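Local coordinates for NG, ng-dimethylarginine dimethylaminohydrolase (Pseudomonas aeruginosa, PDB 1H70), which hydrolyses the asymmetrically dimethylated and monomethylated arginines that inhibit nitric oxide synthase, giving L-citrulline and dimethylamine or methylamine, at residues A[198-203]-A[220-225]; A[213-218]-A[233-238]; A[203-208]-A[246-251]; A[158-163]-A[179-184]. The protein carries 1 engineered substitution. All blocks are in the same frame, centred on the assembly; numbering follows the deposited sequence.

Contact 1: A[198-203]-A[220-225]; sequences EEESYA and PRTREK
Glu200, of segment 198-203, meets Arg221 and Thr222 at the N-terminal end of helix 220-227. This helix is the connecting helix of the beta-alpha-beta unit that also contains strands 212-216 and 232-236. Its first turn has backbone N-H groups without acceptors inside the helix, and the carboxylate of Glu200 takes two of them. OE2 accepts from Arg221 N at 3.0 Å, on its syn lone pair and with a fairly straight N-H angle of 164°. OE1 accepts twice from one residue. Thr222 N lies 2.9 Å from Glu200 OE1, on the syn side and 19° out of the carboxylate plane. Thr222 OG1, also 2.9 Å from Glu200 OE1, comes nearly along the C-O axis. Three bonds therefore fix the rotation of this buried carboxylate. The positive end of the helix dipole would probably favour its charged form. CG stands beside the backbone N, anti to the carbonyl carbon (chi1 -61°), and the chain beyond it is extended, which gives Glu200 its reach. Pro220 also borders the carboxylate, with CD 3.3 Å from Glu200 OE2. On the exposed side, Glu199 and Arg221 form a weak, long salt bridge, Glu199 OE2 to Arg221 NH1 at 3.4 Å. The acid meets the guanidinium at its edge. Tyr219 and Pro216 border Ala203, so the segment also lies against strand 212-216. At the inner end the contact is apolar: the Ala203 methyl CB rests 3.9 Å from Thr222 CG2.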
loop_
_atom_site.group_PDB
_atom_site.type_symbol
_atom_site.label_atom_id
_atom_site.label_comp_id
_atom_site.label_asym_id
_atom_site.label_seq_id
_atom_site.Cartn_x
_atom_site.Cartn_y
_atom_site.Cartn_z
ATOM N N GLU A 198 -12.012 -2.687 -16.955
ATOM C CA GLU A 198 -12.159 -3.963 -16.239
ATOM C C GLU A 198 -11.061 -4.994 -16.429
ATOM O O GLU A 198 -10.637 -5.603 -15.452
ATOM C CB GLU A 198 -13.539 -4.581 -16.479
ATOM C CG GLU A 198 -13.831 -5.052 -17.882
ATOM C CD GLU A 198 -15.150 -5.827 -17.885
ATOM O OE1 GLU A 198 -15.140 -7.032 -17.493
ATOM O OE2 GLU A 198 -16.174 -5.215 -18.229
ATOM N N GLU A 199 -10.594 -5.209 -17.652
ATOM C CA GLU A 199 -9.544 -6.188 -17.907
ATOM C C GLU A 199 -8.230 -5.831 -17.199
ATOM O O GLU A 199 -7.400 -6.710 -16.917
ATOM C CB GLU A 199 -9.288 -6.188 -19.409
ATOM C CG GLU A 199 -8.765 -4.816 -19.808
ATOM C CD GLU A 199 -9.614 -4.152 -20.849
ATOM O OE1 GLU A 199 -10.868 -4.268 -20.772
ATOM O OE2 GLU A 199 -8.972 -3.529 -21.727
ATOM N N GLU A 200 -8.059 -4.546 -16.895
ATOM C CA GLU A 200 -6.852 -4.014 -16.263
ATOM C C GLU A 200 -7.046 -3.603 -14.798
ATOM O O GLU A 200 -6.218 -2.855 -14.263
ATOM C CB GLU A 200 -6.379 -2.771 -17.039
ATOM C CG GLU A 200 -6.033 -3.101 -18.496
ATOM C CD GLU A 200 -5.101 -2.104 -19.144
ATOM O OE1 GLU A 200 -4.744 -1.091 -18.523
ATOM O OE2 GLU A 200 -4.677 -2.324 -20.302
ATOM N N SER A 201 -8.117 -4.073 -14.167
ATOM C CA SER A 201 -8.427 -3.729 -12.774
ATOM C C SER A 201 -7.242 -3.769 -11.814
ATOM O O SER A 201 -7.146 -2.922 -10.926
ATOM C CB SER A 201 -9.528 -4.653 -12.231
ATOM O OG SER A 201 -9.060 -5.999 -12.188
ATOM N N TYR A 202 -6.363 -4.769 -11.944
ATOM C CA TYR A 202 -5.192 -4.888 -11.067
ATOM C C TYR A 202 -4.386 -3.602 -11.072
ATOM O O TYR A 202 -3.874 -3.190 -10.037
ATOM C CB TYR A 202 -4.283 -6.036 -11.520
ATOM C CG TYR A 202 -3.046 -6.319 -10.679
ATOM C CD1 TYR A 202 -3.150 -6.748 -9.352
ATOM C CD2 TYR A 202 -1.777 -6.186 -11.222
ATOM C CE1 TYR A 202 -2.002 -7.033 -8.596
ATOM C CE2 TYR A 202 -0.643 -6.458 -10.486
ATOM C CZ TYR A 202 -0.754 -6.894 -9.178
ATOM O OH TYR A 202 0.380 -7.165 -8.444
ATOM N N ALA A 203 -4.290 -2.950 -12.233
ATOM C CA ALA A 203 -3.514 -1.712 -12.350
ATOM C C ALA A 203 -4.073 -0.477 -11.656
ATOM O O ALA A 203 -3.536 0.604 -11.808
ATOM C CB ALA A 203 -3.172 -1.408 -13.816
ATOM N N PRO A 220 -1.406 -1.785 -20.576
ATOM C CA PRO A 220 -1.155 -0.664 -21.491
ATOM C C PRO A 220 -2.138 0.494 -21.498
ATOM O O PRO A 220 -1.693 1.630 -21.716
ATOM C CB PRO A 220 -1.093 -1.314 -22.886
ATOM C CG PRO A 220 -1.514 -2.721 -22.744
ATOM C CD PRO A 220 -1.618 -3.065 -21.281
ATOM N N ARG A 221 -3.426 0.252 -21.285
ATOM C CA ARG A 221 -4.365 1.369 -21.323
ATOM C C ARG A 221 -4.145 2.307 -20.133
ATOM O O ARG A 221 -4.178 3.522 -20.250
ATOM C CB ARG A 221 -5.807 0.888 -21.372
ATOM C CG ARG A 221 -6.202 0.245 -22.706
ATOM C CD ARG A 221 -7.625 -0.305 -22.675
ATOM N NE ARG A 221 -8.565 0.809 -22.582
ATOM C CZ ARG A 221 -9.880 0.698 -22.428
ATOM N NH1 ARG A 221 -10.459 -0.490 -22.326
ATOM N NH2 ARG A 221 -10.618 1.802 -22.361
ATOM N N THR A 222 -3.933 1.692 -18.974
ATOM C CA THR A 222 -3.693 2.433 -17.754
ATOM C C THR A 222 -2.369 3.169 -17.824
ATOM O O THR A 222 -2.250 4.320 -17.412
ATOM C CB THR A 222 -3.691 1.464 -16.555
ATOM O OG1 THR A 222 -5.001 0.899 -16.395
ATOM C CG2 THR A 222 -3.370 2.243 -15.273
ATOM N N ARG A 223 -1.358 2.514 -18.386
ATOM C CA ARG A 223 -0.056 3.142 -18.544
ATOM C C ARG A 223 -0.171 4.419 -19.371
ATOM O O ARG A 223 0.460 5.433 -19.078
ATOM C CB ARG A 223 0.907 2.143 -19.189
ATOM C CG ARG A 223 2.297 2.677 -19.444
ATOM C CD ARG A 223 2.412 3.118 -20.885
ATOM N NE ARG A 223 3.298 4.244 -21.120
ATOM C CZ ARG A 223 4.605 4.266 -20.900
ATOM N NH1 ARG A 223 5.227 3.208 -20.397
ATOM N NH2 ARG A 223 5.299 5.362 -21.180
ATOM N N GLU A 224 -0.993 4.386 -20.413
ATOM C CA GLU A 224 -1.150 5.593 -21.240
ATOM C C GLU A 224 -1.973 6.677 -20.536
ATOM O O GLU A 224 -1.692 7.885 -20.691
ATOM C CB GLU A 224 -1.724 5.228 -22.616
ATOM C CG GLU A 224 -1.840 6.408 -23.572
ATOM C CD GLU A 224 -0.509 7.036 -23.956
ATOM O OE1 GLU A 224 0.564 6.457 -23.683
ATOM O OE2 GLU A 224 -0.535 8.136 -24.551
ATOM N N LYS A 225 -2.972 6.269 -19.757
ATOM C CA LYS A 225 -3.778 7.234 -19.010
ATOM C C LYS A 225 -2.898 7.996 -18.009
ATOM O O LYS A 225 -3.039 9.200 -17.841
ATOM C CB LYS A 225 -4.980 6.558 -18.356
ATOM C CG LYS A 225 -5.969 5.942 -19.341
ATOM C CD LYS A 225 -7.201 5.368 -18.640
ATOM C CE LYS A 225 -8.088 4.610 -19.624
ATOM N NZ LYS A 225 -9.511 4.977 -19.420
#

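Contact 2: A[213-218]-A[233-238]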
loop_
_atom_site.group_PDB
_atom_site.type_symbol
_atom_site.label_atom_id
_atom_site.label_comp_id
_atom_site.label_asym_id
_atom_site.label_seq_id
_atom_site.Cartn_x
_atom_site.Cartn_y
_atom_site.Cartn_z
ATOM N N VAL A 213 5.789 7.303 -11.489
ATOM C CA VAL A 213 4.656 6.483 -11.061
ATOM C C VAL A 213 5.063 5.055 -11.389
ATOM O O VAL A 213 5.343 4.721 -12.555
ATOM C CB VAL A 213 3.293 6.837 -11.665
ATOM C CG1 VAL A 213 2.307 5.704 -11.371
ATOM C CG2 VAL A 213 2.718 8.114 -11.070
ATOM N N ILE A 214 5.149 4.222 -10.359
ATOM C CA ILE A 214 5.547 2.825 -10.542
ATOM C C ILE A 214 4.279 1.990 -10.657
ATOM O O ILE A 214 3.385 2.103 -9.801
ATOM C CB ILE A 214 6.454 2.345 -9.399
ATOM C CG1 ILE A 214 7.801 3.101 -9.459
ATOM C CG2 ILE A 214 6.707 0.844 -9.518
ATOM C CD1 ILE A 214 8.709 2.882 -8.254
ATOM N N MET A 215 4.155 1.192 -11.711
ATOM C CA MET A 215 2.921 0.437 -11.917
ATOM C C MET A 215 3.272 -0.964 -12.404
ATOM O O MET A 215 4.398 -1.182 -12.891
ATOM C CB MET A 215 2.053 1.140 -12.989
ATOM C CG MET A 215 2.679 1.006 -14.369
ATOM S SD MET A 215 1.671 1.721 -15.721
ATOM C CE MET A 215 0.238 0.721 -15.570
ATOM N N PRO A 216 2.332 -1.900 -12.282
ATOM C CA PRO A 216 2.541 -3.271 -12.776
ATOM C C PRO A 216 2.681 -3.272 -14.302
ATOM O O PRO A 216 2.015 -2.490 -15.025
ATOM C CB PRO A 216 1.259 -4.001 -12.372
ATOM C CG PRO A 216 0.233 -2.935 -12.170
ATOM C CD PRO A 216 0.997 -1.729 -11.682
ATOM N N ALA A 217 3.560 -4.136 -14.795
ATOM C CA ALA A 217 3.771 -4.247 -16.241
ATOM C C ALA A 217 2.640 -5.091 -16.843
ATOM O O ALA A 217 2.135 -5.987 -16.168
ATOM C CB ALA A 217 5.099 -4.894 -16.524
ATOM N N GLY A 218 2.250 -4.788 -18.083
ATOM C CA GLY A 218 1.190 -5.532 -18.748
ATOM C C GLY A 218 -0.195 -4.901 -18.758
ATOM O O GLY A 218 -1.191 -5.581 -19.036
ATOM N N VAL A 233 6.507 7.214 -16.102
ATOM C CA VAL A 233 5.999 5.899 -15.728
ATOM C C VAL A 233 7.041 4.790 -15.807
ATOM O O VAL A 233 7.762 4.642 -16.802
ATOM C CB VAL A 233 4.719 5.560 -16.512
ATOM C CG1 VAL A 233 4.113 4.219 -16.067
ATOM C CG2 VAL A 233 3.711 6.687 -16.373
ATOM N N ILE A 234 7.124 4.020 -14.725
ATOM C CA ILE A 234 8.043 2.890 -14.647
ATOM C C ILE A 234 7.217 1.615 -14.516
ATOM O O ILE A 234 6.408 1.520 -13.605
ATOM C CB ILE A 234 8.981 3.011 -13.439
ATOM C CG1 ILE A 234 9.729 4.347 -13.470
ATOM C CG2 ILE A 234 9.944 1.819 -13.411
ATOM C CD1 ILE A 234 10.494 4.639 -12.175
ATOM N N GLU A 235 7.406 0.648 -15.414
ATOM C CA GLU A 235 6.632 -0.589 -15.343
ATOM C C GLU A 235 7.471 -1.698 -14.734
ATOM O O GLU A 235 8.623 -1.910 -15.151
ATOM C CB GLU A 235 6.167 -1.048 -16.742
ATOM C CG GLU A 235 5.134 -0.133 -17.371
ATOM C CD GLU A 235 4.855 -0.505 -18.830
ATOM O OE1 GLU A 235 3.848 -1.167 -19.137
ATOM O OE2 GLU A 235 5.668 -0.116 -19.675
ATOM N N VAL A 236 6.905 -2.377 -13.739
ATOM C CA VAL A 236 7.586 -3.485 -13.066
ATOM C C VAL A 236 6.656 -4.692 -13.040
ATOM O O VAL A 236 5.524 -4.591 -12.576
ATOM C CB VAL A 236 7.967 -3.135 -11.595
ATOM C CG1 VAL A 236 8.545 -4.361 -10.885
ATOM C CG2 VAL A 236 8.974 -2.019 -11.548
ATOM N N ASP A 237 7.119 -5.848 -13.513
ATOM C CA ASP A 237 6.219 -7.016 -13.494
ATOM C C ASP A 237 6.059 -7.504 -12.060
ATOM O O ASP A 237 7.060 -7.772 -11.398
ATOM C CB ASP A 237 6.802 -8.119 -14.397
ATOM C CG ASP A 237 5.888 -9.324 -14.583
ATOM O OD1 ASP A 237 4.710 -9.335 -14.149
ATOM O OD2 ASP A 237 6.333 -10.315 -15.221
ATOM N N THR A 238 4.823 -7.565 -11.552
ATOM C CA THR A 238 4.582 -8.042 -10.186
ATOM C C THR A 238 3.626 -9.242 -10.189
ATOM O O THR A 238 2.901 -9.485 -9.228
ATOM C CB THR A 238 3.990 -6.951 -9.256
ATOM O OG1 THR A 238 2.730 -6.458 -9.776
ATOM C CG2 THR A 238 4.912 -5.729 -9.134
HETATM O O HOH W 1 1.598 -1.650 -17.680
HETATM O O HOH W 2 2.630 -7.382 -13.710
HETATM O O HOH W 3 4.029 -3.550 -19.733
#
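Val213 and Ile234 begin a run of backbone hydrogen bonds between two parallel strands. Ile234 N gives to Val213 O, and Met215 N to Ile234 O at 3.0 Å. Val236 N then gives to Met215 O at 2.9 Å. The last bond, Ala217 N to Val236 O at 3.0 Å, is more bent (141°), and its donor stands above the carbonyl plane, where the first strand is running out. CA-H...O contacts fill in between, such as Pro216 CA to Val236 O. The two strands belong to a beta-alpha-beta crossover, with helix 220-227 in the connection. The apolar contacts fall on the two faces of the sheet. On the face of helix 29-43, Ile214 and Ile234 lie side by side and point the same way, with Ile214 CG1 4.1 Å from Ile234 CD1. On the face of helix 220-227, Met215 has CG between the backbone N and the carbonyl carbon (chi1 70°), which helps place its sulfur SD 3.5 Å from Val233 CG1. Three waters bridge the segments around the C-terminal ends of the strands. One water donates to both Pro216 O and Glu235 OE1. Another accepts from Gly218 N and donates to Glu235 OE1. A third accepts from Thr238 N and donates to Ala217 O.

Contact 3: A[203-208]-A[246-251]; sequences AANCIW and GGVSSM. Engineered in segment 246-251: Ser250 (natural residue Cys). With CIR (citrulline), chain B.
Ile207 and Asn205 meet Val248 and Ser249 in the buried centre of the chain, where strand 207-209 and the loop leading into it pass the active-site loop. Ile207 comes in branch first. Its CG2 presses on Ser249 CA at 3.4 Å, which is tight for two carbons. Its other branch runs past Val248 at a slant, with Ile207 CG1 4.1 Å from Val248 CG2. That same CG2 methyl of Val248 lies over the backbone, 3.6 Å from Cys206 CA. The carboxamide of Asn205 reaches the backbone and hydroxyl of Ser249 because its CG is anti to the backbone N (chi1 -174°). Ser249 OG has its clear partner outside, Glu66 of the citrulline pocket. Next in the chain is the engineered Ser250, in the place of the cysteine inferred to be the nucleophile. Its OG accepts from Gly247 N at 2.9 Å, almost straight at 173°. It also donates to citrulline O7 at 2.5 Å, a short bond. Citrulline is further held by Asp61, Asp67 and Arg86, among others. The bound product thus has its ureido carbonyl at the nucleophile position, with Ser250 OG 3.3 Å from citrulline C7. This is consistent with attack at that carbon in the natural enzyme.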
loop_
_atom_site.group_PDB
_atom_site.type_symbol
_atom_site.label_atom_id
_atom_site.label_comp_id
_atom_site.label_asym_id
_atom_site.label_seq_id
_atom_site.Cartn_x
_atom_site.Cartn_y
_atom_site.Cartn_z
ATOM N N ALA A 203 -4.290 -2.950 -12.233
ATOM C CA ALA A 203 -3.514 -1.712 -12.350
ATOM C C ALA A 203 -4.073 -0.477 -11.656
ATOM O O ALA A 203 -3.536 0.604 -11.808
ATOM C CB ALA A 203 -3.172 -1.408 -13.816
ATOM N N ALA A 204 -5.141 -0.613 -10.878
ATOM C CA ALA A 204 -5.632 0.527 -10.096
ATOM C C ALA A 204 -4.672 0.733 -8.930
ATOM O O ALA A 204 -4.683 1.785 -8.278
ATOM C CB ALA A 204 -7.019 0.289 -9.551
ATOM N N ASN A 205 -3.882 -0.308 -8.635
ATOM C CA ASN A 205 -2.902 -0.177 -7.546
ATOM C C ASN A 205 -1.568 0.242 -8.178
ATOM O O ASN A 205 -0.945 -0.556 -8.892
ATOM C CB ASN A 205 -2.801 -1.506 -6.795
ATOM C CG ASN A 205 -1.928 -1.440 -5.548
ATOM O OD1 ASN A 205 -2.379 -1.751 -4.438
ATOM N ND2 ASN A 205 -0.687 -1.096 -5.715
ATOM N N CYS A 206 -1.192 1.519 -8.005
ATOM C CA CYS A 206 0.046 2.102 -8.516
ATOM C C CYS A 206 0.590 3.033 -7.439
ATOM O O CYS A 206 -0.135 3.386 -6.524
ATOM C CB CYS A 206 -0.164 2.945 -9.784
ATOM S SG CYS A 206 -0.732 2.015 -11.220
ATOM N N ILE A 207 1.872 3.403 -7.535
ATOM C CA ILE A 207 2.422 4.367 -6.571
ATOM C C ILE A 207 3.115 5.570 -7.177
ATOM O O ILE A 207 3.970 5.462 -8.041
ATOM C CB ILE A 207 3.417 3.716 -5.574
ATOM C CG1 ILE A 207 4.509 2.941 -6.314
ATOM C CG2 ILE A 207 2.667 2.843 -4.570
ATOM C CD1 ILE A 207 5.552 2.303 -5.355
ATOM N N TRP A 208 2.732 6.747 -6.688
ATOM C CA TRP A 208 3.394 7.975 -7.056
ATOM C C TRP A 208 4.588 8.060 -6.109
ATOM O O TRP A 208 4.437 7.836 -4.899
ATOM C CB TRP A 208 2.484 9.181 -6.817
ATOM C CG TRP A 208 3.139 10.518 -7.035
ATOM C CD1 TRP A 208 3.140 11.223 -8.216
ATOM C CD2 TRP A 208 3.873 11.287 -6.096
ATOM N NE1 TRP A 208 3.841 12.395 -8.052
ATOM C CE2 TRP A 208 4.284 12.472 -6.748
ATOM C CE3 TRP A 208 4.216 11.113 -4.748
ATOM C CZ2 TRP A 208 5.047 13.456 -6.112
ATOM C CZ3 TRP A 208 4.958 12.104 -4.103
ATOM C CH2 TRP A 208 5.357 13.268 -4.779
ATOM N N GLY A 246 -1.439 -8.813 -3.885
ATOM C CA GLY A 246 -0.618 -7.658 -3.547
ATOM C C GLY A 246 -0.041 -7.016 -4.809
ATOM O O GLY A 246 0.062 -7.675 -5.851
ATOM N N GLY A 247 0.382 -5.766 -4.687
ATOM C CA GLY A 247 0.970 -5.021 -5.788
ATOM C C GLY A 247 2.065 -4.068 -5.324
ATOM O O GLY A 247 2.661 -4.234 -4.258
ATOM N N VAL A 248 2.302 -3.037 -6.138
ATOM C CA VAL A 248 3.319 -2.063 -5.846
ATOM C C VAL A 248 3.051 -1.211 -4.604
ATOM O O VAL A 248 4.009 -0.851 -3.964
ATOM C CB VAL A 248 3.673 -1.177 -7.076
ATOM C CG1 VAL A 248 4.226 -2.032 -8.214
ATOM C CG2 VAL A 248 2.487 -0.382 -7.580
ATOM N N SER A 249 1.807 -0.883 -4.242
ATOM C CA SER A 249 1.633 -0.059 -3.037
ATOM C C SER A 249 1.950 -0.915 -1.820
ATOM O O SER A 249 2.516 -0.474 -0.841
ATOM C CB SER A 249 0.207 0.503 -2.890
ATOM O OG SER A 249 -0.646 -0.487 -2.355
ATOM N N SER A 250 1.602 -2.181 -1.926
ATOM C CA SER A 250 1.744 -3.170 -0.854
ATOM C C SER A 250 3.152 -3.417 -0.377
ATOM O O SER A 250 3.356 -3.778 0.788
ATOM C CB SER A 250 1.244 -4.518 -1.402
ATOM O OG SER A 250 0.110 -4.279 -2.234
ATOM N N MET A 251 4.099 -3.295 -1.293
ATOM C CA MET A 251 5.476 -3.665 -1.058
ATOM C C MET A 251 6.394 -2.603 -0.472
ATOM O O MET A 251 7.610 -2.847 -0.328
ATOM C CB MET A 251 6.019 -4.288 -2.352
ATOM C CG MET A 251 5.369 -5.676 -2.522
ATOM S SD MET A 251 6.121 -6.650 -3.854
ATOM C CE MET A 251 5.639 -5.567 -5.208
HETATM C C CIR B . -2.687 -10.756 2.476
HETATM O O CIR B . -2.672 -10.085 3.553
HETATM O OXT CIR B . -3.723 -11.484 2.184
HETATM C CA CIR B . -1.539 -10.654 1.507
HETATM N N CIR B . -1.406 -11.917 0.755
HETATM C C3 CIR B . -1.771 -9.463 0.545
HETATM C C4 CIR B . -1.669 -8.141 1.327
HETATM C C5 CIR B . -1.933 -6.980 0.385
HETATM N N6 CIR B . -1.777 -5.694 1.079
HETATM C C7 CIR B . -1.783 -4.509 0.490
HETATM O O7 CIR B . -1.916 -4.365 -0.735
HETATM N N8 CIR B . -1.621 -3.415 1.261
#

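Contact 4: A[158-163]-A[179-184]; sequences LEKVLH and AGEFVS. With CIR (citrulline), chain B.
Glu181 reaches across to the backbone of Glu159 and Lys160. From CB the chain turns so that CG stands between the backbone N and the carbonyl carbon (chi1 75°). CG then covers one face of the next ring, 3.9 Å above the plane of Phe182 and over its centre. Beyond CG the chain is extended and brings CD up to the two amides. OE1 accepts from Glu159 N at 2.9 Å, on the syn side and 15° out of the carboxylate plane. OE1 also lies 3.4 Å from Leu158 CA. OE2 accepts from Lys160 N at 3.0 Å through its syn lone pair. One carboxylate thus grips two successive N-H groups of a loop without regular structure. OE2 also touches Lys160 CB at 3.2 Å, while the lysine chain leads away. Beside the carboxylate, Phe182 reaches forward to the same loop. Val161 CG2 meets the edge of the ring, 3.7 Å from Phe182 CZ, and Leu158 CB packs nearby. The loop continues to Leu162 and His163 of the citrulline pocket. His163, the inferred proton donor, is hydrogen-bonded through NE2 to Glu115. The contact joins the loop between strands 152-157 and 168-170 to the loop between strands 175-178 and 192-195.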
loop_
_atom_site.group_PDB
_atom_site.type_symbol
_atom_site.label_atom_id
_atom_site.label_comp_id
_atom_site.label_asym_id
_atom_site.label_seq_id
_atom_site.Cartn_x
_atom_site.Cartn_y
_atom_site.Cartn_z
ATOM N N LEU A 158 -16.603 -0.384 1.955
ATOM C CA LEU A 158 -16.284 -1.220 0.782
ATOM C C LEU A 158 -16.769 -2.644 0.979
ATOM O O LEU A 158 -16.974 -3.089 2.096
ATOM C CB LEU A 158 -14.781 -1.214 0.424
ATOM C CG LEU A 158 -13.817 -1.748 1.495
ATOM C CD1 LEU A 158 -13.667 -3.258 1.395
ATOM C CD2 LEU A 158 -12.449 -1.054 1.399
ATOM N N GLU A 159 -16.963 -3.379 -0.105
ATOM C CA GLU A 159 -17.439 -4.751 0.062
ATOM C C GLU A 159 -16.762 -5.736 -0.867
ATOM O O GLU A 159 -16.665 -6.921 -0.533
ATOM C CB GLU A 159 -18.963 -4.858 -0.151
ATOM C CG GLU A 159 -19.878 -4.261 0.918
ATOM C CD GLU A 159 -19.677 -4.785 2.345
ATOM O OE1 GLU A 159 -19.629 -6.015 2.549
ATOM O OE2 GLU A 159 -19.576 -3.970 3.302
ATOM N N LYS A 160 -16.305 -5.256 -2.018
ATOM C CA LYS A 160 -15.727 -6.121 -3.053
ATOM C C LYS A 160 -14.215 -6.323 -3.158
ATOM O O LYS A 160 -13.766 -7.124 -4.014
ATOM C CB LYS A 160 -16.241 -5.659 -4.430
ATOM C CG LYS A 160 -17.740 -5.932 -4.652
ATOM C CD LYS A 160 -18.230 -5.194 -5.902
ATOM C CE LYS A 160 -19.662 -5.573 -6.233
ATOM N NZ LYS A 160 -20.146 -4.840 -7.467
ATOM N N VAL A 161 -13.405 -5.622 -2.379
ATOM C CA VAL A 161 -11.949 -5.792 -2.446
ATOM C C VAL A 161 -11.318 -6.102 -1.089
ATOM O O VAL A 161 -11.944 -5.906 -0.050
ATOM C CB VAL A 161 -11.247 -4.554 -3.016
ATOM C CG1 VAL A 161 -11.471 -4.460 -4.529
ATOM C CG2 VAL A 161 -11.758 -3.279 -2.316
ATOM N N LEU A 162 -10.073 -6.593 -1.123
ATOM C CA LEU A 162 -9.369 -6.936 0.107
ATOM C C LEU A 162 -9.084 -5.695 0.935
ATOM O O LEU A 162 -9.342 -5.675 2.107
ATOM C CB LEU A 162 -8.047 -7.656 -0.214
ATOM C CG LEU A 162 -7.232 -8.081 1.004
ATOM C CD1 LEU A 162 -7.986 -9.112 1.837
ATOM C CD2 LEU A 162 -5.860 -8.611 0.544
ATOM N N HIS A 163 -8.543 -4.651 0.315
ATOM C CA HIS A 163 -8.254 -3.411 1.008
ATOM C C HIS A 163 -8.675 -2.281 0.070
ATOM O O HIS A 163 -8.743 -2.470 -1.140
ATOM C CB HIS A 163 -6.755 -3.146 1.249
ATOM C CG HIS A 163 -6.061 -4.117 2.156
ATOM N ND1 HIS A 163 -5.218 -5.106 1.691
ATOM C CD2 HIS A 163 -6.079 -4.234 3.494
ATOM C CE1 HIS A 163 -4.761 -5.805 2.718
ATOM N NE2 HIS A 163 -5.247 -5.286 3.821
ATOM N N ALA A 179 -11.134 1.982 -9.601
ATOM C CA ALA A 179 -11.741 0.805 -10.190
ATOM C C ALA A 179 -12.929 0.340 -9.383
ATOM O O ALA A 179 -13.066 0.629 -8.192
ATOM C CB ALA A 179 -10.739 -0.351 -10.268
ATOM N N GLY A 180 -13.784 -0.427 -10.054
ATOM C CA GLY A 180 -14.938 -1.030 -9.436
ATOM C C GLY A 180 -15.857 -0.093 -8.680
ATOM O O GLY A 180 -16.292 0.940 -9.185
ATOM N N GLU A 181 -16.146 -0.473 -7.438
ATOM C CA GLU A 181 -17.069 0.286 -6.615
ATOM C C GLU A 181 -16.613 1.675 -6.167
ATOM O O GLU A 181 -17.428 2.413 -5.617
ATOM C CB GLU A 181 -17.427 -0.543 -5.378
ATOM C CG GLU A 181 -16.309 -0.594 -4.345
ATOM C CD GLU A 181 -16.464 -1.701 -3.320
ATOM O OE1 GLU A 181 -17.299 -1.620 -2.393
ATOM O OE2 GLU A 181 -15.717 -2.684 -3.441
ATOM N N PHE A 182 -15.355 2.059 -6.381
ATOM C CA PHE A 182 -14.917 3.372 -5.905
ATOM C C PHE A 182 -15.179 4.486 -6.924
ATOM O O PHE A 182 -15.280 5.649 -6.561
ATOM C CB PHE A 182 -13.445 3.337 -5.487
ATOM C CG PHE A 182 -13.178 2.298 -4.440
ATOM C CD1 PHE A 182 -12.414 1.205 -4.735
ATOM C CD2 PHE A 182 -13.756 2.401 -3.175
ATOM C CE1 PHE A 182 -12.182 0.224 -3.781
ATOM C CE2 PHE A 182 -13.516 1.428 -2.214
ATOM C CZ PHE A 182 -12.739 0.325 -2.534
ATOM N N VAL A 183 -15.309 4.107 -8.189
ATOM C CA VAL A 183 -15.505 5.064 -9.264
ATOM C C VAL A 183 -16.633 6.080 -9.060
ATOM O O VAL A 183 -16.463 7.262 -9.332
ATOM C CB VAL A 183 -15.713 4.319 -10.609
ATOM C CG1 VAL A 183 -15.965 5.302 -11.766
ATOM C CG2 VAL A 183 -14.517 3.458 -10.925
ATOM N N SER A 184 -17.794 5.638 -8.607
ATOM C CA SER A 184 -18.923 6.547 -8.441
ATOM C C SER A 184 -19.149 7.036 -7.008
ATOM O O SER A 184 -20.215 7.540 -6.708
ATOM C CB SER A 184 -20.206 5.857 -8.918
ATOM O OG SER A 184 -20.273 5.810 -10.347
HETATM C C CIR B . -2.687 -10.756 2.476
HETATM O O CIR B . -2.672 -10.085 3.553
HETATM O OXT CIR B . -3.723 -11.484 2.184
HETATM C CA CIR B . -1.539 -10.654 1.507
HETATM N N CIR B . -1.406 -11.917 0.755
HETATM C C3 CIR B . -1.771 -9.463 0.545
HETATM C C4 CIR B . -1.669 -8.141 1.327
HETATM C C5 CIR B . -1.933 -6.980 0.385
HETATM N N6 CIR B . -1.777 -5.694 1.079
HETATM C C7 CIR B . -1.783 -4.509 0.490
HETATM O O7 CIR B . -1.916 -4.365 -0.735
HETATM N N8 CIR B . -1.621 -3.415 1.261
#

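Overall arrangement
Contact 3 is the buried one, near the centre of the chain, and contacts 1, 2 and 4 are partly buried further out. Contacts 1 and 2 share one beta-alpha-beta unit: contact 2 pairs its strands through the backbone, and contact 1 holds its helix by a carboxylate. Strands 207-209 and 212-216 are neighbours in one sheet, which ties contact 2 to contact 3. Tyr202 of contact 1 ties it to both, its OH probably hydrogen-bonded to Thr238 and Gly246. Contact 4 again uses a carboxylate on backbone amides, but of a loop. Contacts 3 and 4 approach citrulline from different loops and touch through Ala204 and Ala179. Contact 3 mixes apolar packing with polar Asn205 and Ser249.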